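Local coordinates for fructooligosaccharide ABC transporter substrate-binding protein FusA (Streptococcus pneumoniae, PDB 5G5Z) that binds short- and long-chain fructooligosaccharides such as kestose, nystose and inulin as the solute-binding subunit of the FusABC-MsmK import transporter, at residues Asn338-Tyr343 against Glu373-Thr378; Ala61-Gly66 against Thr378-Pro383. All coordinates share one frame; numbering follows the deposited sequence.

Contact 1. Residues Asn338-Tyr343 against Glu373-Thr378. With GLC (alpha-D-glucopyranose), chain F; FRU (beta-D-fructofuranose), chain C; FRU (beta-D-fructofuranose), chain D.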
loop_
_atom_site.group_PDB
_atom_site.type_symbol
_atom_site.label_atom_id
_atom_site.label_comp_id
_atom_site.label_asym_id
_atom_site.label_seq_id
_atom_site.Cartn_x
_atom_site.Cartn_y
_atom_site.Cartn_z
ATOM N N ASN B 338 25.852 -17.773 -6.420
ATOM C CA ASN B 338 24.515 -17.217 -6.618
ATOM C C ASN B 338 24.078 -16.388 -5.420
ATOM O O ASN B 338 23.433 -15.339 -5.590
ATOM C CB ASN B 338 23.502 -18.334 -6.874
ATOM C CG ASN B 338 23.765 -19.056 -8.170
ATOM O OD1 ASN B 338 24.771 -18.798 -8.834
ATOM N ND2 ASN B 338 22.877 -19.966 -8.539
ATOM N N ASN B 339 24.462 -16.822 -4.208
ATOM C CA ASN B 339 24.075 -16.117 -2.988
ATOM C C ASN B 339 24.853 -14.813 -2.817
ATOM O O ASN B 339 24.266 -13.762 -2.531
ATOM C CB ASN B 339 24.292 -17.014 -1.765
ATOM C CG ASN B 339 23.588 -16.487 -0.543
ATOM O OD1 ASN B 339 22.430 -16.081 -0.618
ATOM N ND2 ASN B 339 24.290 -16.439 0.575
ATOM N N TRP B 340 26.186 -14.861 -2.960
ATOM C CA TRP B 340 27.035 -13.786 -2.447
ATOM C C TRP B 340 27.864 -13.021 -3.482
ATOM O O TRP B 340 28.380 -11.951 -3.137
ATOM C CB TRP B 340 28.001 -14.340 -1.388
ATOM C CG TRP B 340 27.369 -14.526 -0.048
ATOM C CD1 TRP B 340 26.417 -13.731 0.526
ATOM C CD2 TRP B 340 27.622 -15.586 0.880
ATOM N NE1 TRP B 340 26.078 -14.216 1.767
ATOM C CE2 TRP B 340 26.801 -15.356 2.010
ATOM C CE3 TRP B 340 28.477 -16.696 0.880
ATOM C CZ2 TRP B 340 26.796 -16.214 3.126
ATOM C CZ3 TRP B 340 28.472 -17.545 1.994
ATOM C CH2 TRP B 340 27.640 -17.293 3.097
ATOM N N GLY B 341 28.049 -13.545 -4.711
ATOM C CA GLY B 341 28.862 -12.865 -5.703
ATOM C C GLY B 341 29.834 -13.834 -6.362
ATOM O O GLY B 341 29.665 -15.054 -6.285
ATOM N N THR B 342 30.868 -13.327 -7.030
ATOM C CA THR B 342 31.710 -14.248 -7.791
ATOM C C THR B 342 33.169 -13.804 -7.741
ATOM O O THR B 342 33.560 -12.961 -6.930
ATOM C CB THR B 342 31.197 -14.396 -9.232
ATOM O OG1 THR B 342 32.006 -15.358 -9.920
ATOM C CG2 THR B 342 31.242 -13.087 -9.983
ATOM N N TYR B 343 33.972 -14.418 -8.611
ATOM C CA TYR B 343 35.416 -14.237 -8.706
ATOM C C TYR B 343 35.790 -13.941 -10.152
ATOM O O TYR B 343 35.011 -14.170 -11.079
ATOM C CB TYR B 343 36.174 -15.500 -8.263
ATOM C CG TYR B 343 35.883 -16.678 -9.178
ATOM C CD1 TYR B 343 34.764 -17.488 -8.976
ATOM C CD2 TYR B 343 36.710 -16.962 -10.258
ATOM C CE1 TYR B 343 34.485 -18.544 -9.816
ATOM C CE2 TYR B 343 36.439 -18.016 -11.108
ATOM C CZ TYR B 343 35.327 -18.804 -10.879
ATOM O OH TYR B 343 35.065 -19.853 -11.719
ATOM N N GLU B 373 26.542 -3.578 -1.634
ATOM C CA GLU B 373 26.517 -2.890 -2.923
ATOM C C GLU B 373 27.146 -3.738 -4.024
ATOM O O GLU B 373 26.556 -3.926 -5.091
ATOM C CB GLU B 373 27.217 -1.541 -2.806
ATOM C CG GLU B 373 27.635 -0.952 -4.138
ATOM C CD GLU B 373 28.318 0.380 -3.969
ATOM O OE1 GLU B 373 27.934 1.120 -3.038
ATOM O OE2 GLU B 373 29.249 0.672 -4.742
ATOM N N LEU B 374 28.338 -4.273 -3.782
ATOM C CA LEU B 374 28.903 -5.224 -4.731
ATOM C C LEU B 374 28.066 -6.498 -4.797
ATOM O O LEU B 374 27.947 -7.123 -5.860
ATOM C CB LEU B 374 30.335 -5.558 -4.328
ATOM C CG LEU B 374 31.109 -6.409 -5.333
ATOM C CD1 LEU B 374 31.068 -5.755 -6.691
ATOM C CD2 LEU B 374 32.539 -6.575 -4.865
ATOM N N ARG B 375 27.485 -6.909 -3.674
ATOM C CA ARG B 375 26.698 -8.132 -3.699
ATOM C C ARG B 375 25.521 -7.992 -4.653
ATOM O O ARG B 375 25.310 -8.834 -5.530
ATOM C CB ARG B 375 26.224 -8.487 -2.297
ATOM C CG ARG B 375 25.311 -9.694 -2.284
ATOM C CD ARG B 375 24.827 -9.992 -0.876
ATOM N NE ARG B 375 24.087 -11.243 -0.852
ATOM C CZ ARG B 375 23.556 -11.780 0.238
ATOM N NH1 ARG B 375 23.676 -11.168 1.412
ATOM N NH2 ARG B 375 22.902 -12.927 0.142
ATOM N N GLN B 376 24.750 -6.916 -4.514
ATOM C CA GLN B 376 23.527 -6.862 -5.286
ATOM C C GLN B 376 23.794 -6.575 -6.754
ATOM O O GLN B 376 22.922 -6.826 -7.589
ATOM C CB GLN B 376 22.559 -5.852 -4.649
ATOM C CG GLN B 376 23.009 -4.423 -4.604
ATOM C CD GLN B 376 22.106 -3.579 -3.708
ATOM O OE1 GLN B 376 21.012 -3.170 -4.109
ATOM N NE2 GLN B 376 22.559 -3.323 -2.486
ATOM N N LYS B 377 25.001 -6.134 -7.088
ATOM C CA LYS B 377 25.408 -6.001 -8.478
ATOM C C LYS B 377 25.786 -7.342 -9.107
ATOM O O LYS B 377 25.623 -7.516 -10.327
ATOM C CB LYS B 377 26.595 -5.038 -8.582
ATOM C CG LYS B 377 26.268 -3.581 -8.341
ATOM C CD LYS B 377 27.548 -2.759 -8.347
ATOM C CE LYS B 377 27.260 -1.264 -8.393
ATOM N NZ LYS B 377 28.465 -0.424 -8.110
ATOM N N THR B 378 26.300 -8.294 -8.311
ATOM C CA THR B 378 26.919 -9.486 -8.875
ATOM C C THR B 378 26.290 -10.807 -8.420
ATOM O O THR B 378 26.544 -11.834 -9.055
ATOM C CB THR B 378 28.435 -9.506 -8.570
ATOM O OG1 THR B 378 28.664 -9.490 -7.154
ATOM C CG2 THR B 378 29.142 -8.286 -9.194
HETATM C C1 GLC F . 20.463 -8.742 1.890
HETATM C C2 GLC F . 20.036 -9.696 0.787
HETATM C C3 GLC F . 20.950 -9.613 -0.386
HETATM C C4 GLC F . 20.966 -8.247 -0.933
HETATM C C5 GLC F . 21.394 -7.284 0.146
HETATM C C6 GLC F . 21.395 -5.897 -0.422
HETATM O O2 GLC F . 20.024 -11.042 1.312
HETATM O O3 GLC F . 20.595 -10.573 -1.438
HETATM O O4 GLC F . 21.958 -8.177 -1.988
HETATM O O5 GLC F . 20.469 -7.381 1.282
HETATM O O6 GLC F . 20.096 -5.410 -0.511
HETATM C C1 FRU C . 21.961 -12.690 5.778
HETATM C C2 FRU C . 23.146 -12.072 5.118
HETATM C C3 FRU C . 24.051 -12.922 4.673
HETATM C C4 FRU C . 25.407 -12.135 4.794
HETATM C C5 FRU C . 25.214 -11.499 6.198
HETATM C C6 FRU C . 26.003 -10.205 6.403
HETATM O O1 FRU C . 21.289 -13.615 4.929
HETATM O O3 FRU C . 23.837 -13.338 3.298
HETATM O O4 FRU C . 26.483 -12.943 4.850
HETATM O O5 FRU C . 23.927 -11.245 6.291
HETATM O O6 FRU C . 25.478 -9.645 7.569
HETATM C C1 FRU D . 21.678 -10.218 4.353
HETATM C C2 FRU D . 22.039 -8.786 3.911
HETATM C C3 FRU D . 23.492 -8.295 3.630
HETATM C C4 FRU D . 23.275 -6.810 3.477
HETATM C C5 FRU D . 22.188 -6.565 4.201
HETATM C C6 FRU D . 21.544 -5.305 3.733
HETATM O O1 FRU D . 22.736 -11.119 4.051
HETATM O O2 FRU D . 21.734 -9.124 2.456
HETATM O O3 FRU D . 24.102 -8.788 2.521
HETATM O O4 FRU D . 24.414 -5.968 3.976
HETATM O O5 FRU D . 21.222 -7.823 3.968
HETATM O O6 FRU D . 20.147 -5.383 3.970
HETATM O O HOH W 1 31.396 -10.324 -7.096
#
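R375 reaches the backbone carbonyl of N339 and the bound kestose with one guanidinium group. Its chain is fully extended, with CG anti to the backbone N (chi1 176°), which carries the head alongside the last turn of the opposing helix to the sugar. NE of R375 gives a hydrogen bond to N339 O at 3.0 Å, the acceptor tilted from the guanidinium plane, and NH2 adds a weak one to the same oxygen. NH1 turns to the ligand, donating to O1 (2.8 Å) and O3 (2.7 Å) of the chain D fructose. The two faces of the group are filled as well: C3 of the glucose lies over the centre of one, 3.4 Å from R375 CZ, and W340 CD1 over the centre of the other. The indole meets the guanidinium at 66°, by its rim, and its NE1 makes a fairly straight bond of 2.9 Å to O3 of the chain C fructose.

In the second shell, E379 forms a salt bridge with R375 NE, while E123 and W121 hold the N339 amide. Behind the pocket, G341 passes close to T378 OG1, which donates back to L374 O and accepts from a water that in turn accepts from T342 N. The contact joins the C-terminal ends of helices 332-340 and 371-378, with strands 352-355 and 384-386 packed against W340.

Contact 2. Residues Ala61-Gly66 against Thr378-Pro383. With GLC (alpha-D-glucopyranose), chain F.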
loop_
_atom_site.group_PDB
_atom_site.type_symbol
_atom_site.label_atom_id
_atom_site.label_comp_id
_atom_site.label_asym_id
_atom_site.label_seq_id
_atom_site.Cartn_x
_atom_site.Cartn_y
_atom_site.Cartn_z
ATOM N N ALA B 61 9.109 -20.347 -15.598
ATOM C CA ALA B 61 9.409 -20.413 -14.174
ATOM C C ALA B 61 9.533 -18.998 -13.636
ATOM O O ALA B 61 9.803 -18.053 -14.386
ATOM C CB ALA B 61 10.693 -21.202 -13.898
ATOM N N ILE B 62 9.343 -18.865 -12.327
ATOM C CA ILE B 62 9.592 -17.606 -11.627
ATOM C C ILE B 62 10.770 -17.811 -10.685
ATOM O O ILE B 62 10.704 -18.615 -9.746
ATOM C CB ILE B 62 8.356 -17.106 -10.873
ATOM C CG1 ILE B 62 7.171 -17.040 -11.833
ATOM C CG2 ILE B 62 8.656 -15.745 -10.203
ATOM C CD1 ILE B 62 5.850 -16.793 -11.157
ATOM N N HIS B 63 11.845 -17.088 -10.959
ATOM C CA HIS B 63 13.144 -17.229 -10.318
ATOM C C HIS B 63 13.296 -16.123 -9.275
ATOM O O HIS B 63 12.864 -14.990 -9.503
ATOM C CB HIS B 63 14.225 -17.150 -11.412
ATOM C CG HIS B 63 15.632 -17.128 -10.910
ATOM N ND1 HIS B 63 16.228 -15.990 -10.414
ATOM C CD2 HIS B 63 16.579 -18.095 -10.879
ATOM C CE1 HIS B 63 17.475 -16.264 -10.071
ATOM N NE2 HIS B 63 17.711 -17.534 -10.342
ATOM N N ASN B 64 13.889 -16.448 -8.120
ATOM C CA ASN B 64 14.086 -15.450 -7.056
ATOM C C ASN B 64 12.736 -14.883 -6.605
ATOM O O ASN B 64 12.604 -13.694 -6.320
ATOM C CB ASN B 64 15.032 -14.328 -7.525
ATOM C CG ASN B 64 15.790 -13.660 -6.382
ATOM O OD1 ASN B 64 16.035 -14.270 -5.338
ATOM N ND2 ASN B 64 16.207 -12.417 -6.599
ATOM N N ASP B 65 11.725 -15.757 -6.545
ATOM C CA ASP B 65 10.328 -15.329 -6.500
ATOM C C ASP B 65 9.924 -14.750 -5.141
ATOM O O ASP B 65 9.311 -13.679 -5.080
ATOM C CB ASP B 65 9.430 -16.509 -6.860
ATOM C CG ASP B 65 7.958 -16.181 -6.738
ATOM O OD1 ASP B 65 7.594 -14.983 -6.760
ATOM O OD2 ASP B 65 7.159 -17.134 -6.638
ATOM N N GLY B 66 10.169 -15.481 -4.051
ATOM C CA GLY B 66 9.847 -14.946 -2.734
ATOM C C GLY B 66 8.368 -14.780 -2.418
ATOM O O GLY B 66 8.006 -13.900 -1.634
ATOM N N THR B 378 26.300 -8.294 -8.311
ATOM C CA THR B 378 26.919 -9.486 -8.875
ATOM C C THR B 378 26.290 -10.807 -8.420
ATOM O O THR B 378 26.544 -11.834 -9.055
ATOM C CB THR B 378 28.435 -9.506 -8.570
ATOM O OG1 THR B 378 28.664 -9.490 -7.154
ATOM C CG2 THR B 378 29.142 -8.286 -9.194
ATOM N N GLU B 379 25.470 -10.810 -7.364
ATOM C CA GLU B 379 24.732 -12.015 -6.994
ATOM C C GLU B 379 23.649 -12.304 -8.033
ATOM O O GLU B 379 23.342 -11.482 -8.910
ATOM C CB GLU B 379 24.071 -11.862 -5.620
ATOM C CG GLU B 379 22.766 -11.039 -5.735
ATOM C CD GLU B 379 22.244 -10.491 -4.413
ATOM O OE1 GLU B 379 22.329 -11.200 -3.389
ATOM O OE2 GLU B 379 21.744 -9.340 -4.399
ATOM N N VAL B 380 23.040 -13.482 -7.895
ATOM C CA VAL B 380 22.000 -13.994 -8.786
ATOM C C VAL B 380 20.714 -14.272 -8.006
ATOM O O VAL B 380 19.606 -14.173 -8.550
ATOM C CB VAL B 380 22.521 -15.254 -9.507
ATOM C CG1 VAL B 380 21.415 -16.198 -9.861
ATOM C CG2 VAL B 380 23.280 -14.849 -10.773
ATOM N N GLY B 381 20.846 -14.613 -6.721
ATOM C CA GLY B 381 19.668 -14.946 -5.942
ATOM C C GLY B 381 19.151 -16.326 -6.335
ATOM O O GLY B 381 19.908 -17.207 -6.753
ATOM N N GLY B 382 17.833 -16.511 -6.238
ATOM C CA GLY B 382 17.228 -17.764 -6.645
ATOM C C GLY B 382 17.415 -18.853 -5.601
ATOM O O GLY B 382 17.885 -18.594 -4.489
ATOM N N PRO B 383 17.058 -20.094 -5.932
ATOM C CA PRO B 383 17.145 -21.165 -4.936
ATOM C C PRO B 383 18.574 -21.655 -4.822
ATOM O O PRO B 383 19.300 -21.776 -5.813
ATOM C CB PRO B 383 16.230 -22.244 -5.512
ATOM C CG PRO B 383 16.439 -22.104 -6.979
ATOM C CD PRO B 383 16.640 -20.619 -7.246
HETATM C C1 GLC F . 20.463 -8.742 1.890
HETATM C C2 GLC F . 20.036 -9.696 0.787
HETATM C C3 GLC F . 20.950 -9.613 -0.386
HETATM C C4 GLC F . 20.966 -8.247 -0.933
HETATM C C5 GLC F . 21.394 -7.284 0.146
HETATM C C6 GLC F . 21.395 -5.897 -0.422
HETATM O O2 GLC F . 20.024 -11.042 1.312
HETATM O O3 GLC F . 20.595 -10.573 -1.438
HETATM O O4 GLC F . 21.958 -8.177 -1.988
HETATM O O5 GLC F . 20.469 -7.381 1.282
HETATM O O6 GLC F . 20.096 -5.410 -0.511
#
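H63 and N64 meet the glycine-rich turn V380-P383 in two different ways, the imidazole by its face and edge and the amide through a hydrogen bond. They join the loop between helix 371-378 and strand 384-386 to the end of strand 61-63, which lies between 4-10 and 310-312 in a mixed sheet. With CG anti to the backbone N (chi1 174°), H63 swings its ring out to the loop, its CE1-NE2 side against V380 and G382. Over one face sits G382 CA, offset toward the rim and 4.0 Å from the ring centroid, a CH-pi contact. At the edge, in the ring plane, V380 O comes to 3.4 Å from H63 CE1. The V380 side chain crosses the histidine at about a right angle and brings CG1 to 3.9 Å from CE1 of H63. The far nitrogen, ND1, is hydrogen-bonded to T9 of strand 4-10, and W38 of strand 35-41 meets the ring edge-to-face.

N64 follows directly after strand 61-63. Its OD1 accepts the N-H of G382 at 3.0 Å in a nearly straight bond (175°), but the donor stands 60° out of the amide carbonyl plane, well above it. The other end of the amide, ND2, bonds to A10 O, which fixes how the group is rotated. G381 and G382 both have positive phi, and G381 CA comes to 3.7 Å from N64 OD1.

One residue ahead of V380, E379 turns to the sugar: its carboxylate accepts GLC O3 at OE1 and GLC O4 at OE2, each 2.7 Å away. A nearby arginine would probably favour its charged form. The chemistry thus implies a division of labour: a CH-pi contact and one amide hydrogen bond hold the loop to the sheet, while E379 next to it receives the glucose.

Overall arrangement
Both contacts are buried, on the same side of the chain's centre, with their own centres about 13 Å apart. They share T378, and along the chain contact 1 is nested inside the loop that contact 2 closes. N338 O, at the start of one segment of contact 1, probably accepts hydrogen bonds from V380 N and G381 N of contact 2, so helix 332-340 meets the turn directly. Contact 1 joins two helix ends and is dominated by a charged group gripping sugar oxygens; contact 2 joins a sheet strand to a loop through an amide hydrogen bond and a CH-pi contact. Both reach the glucose: R375 and Q376 from contact 1, E379 from contact 2.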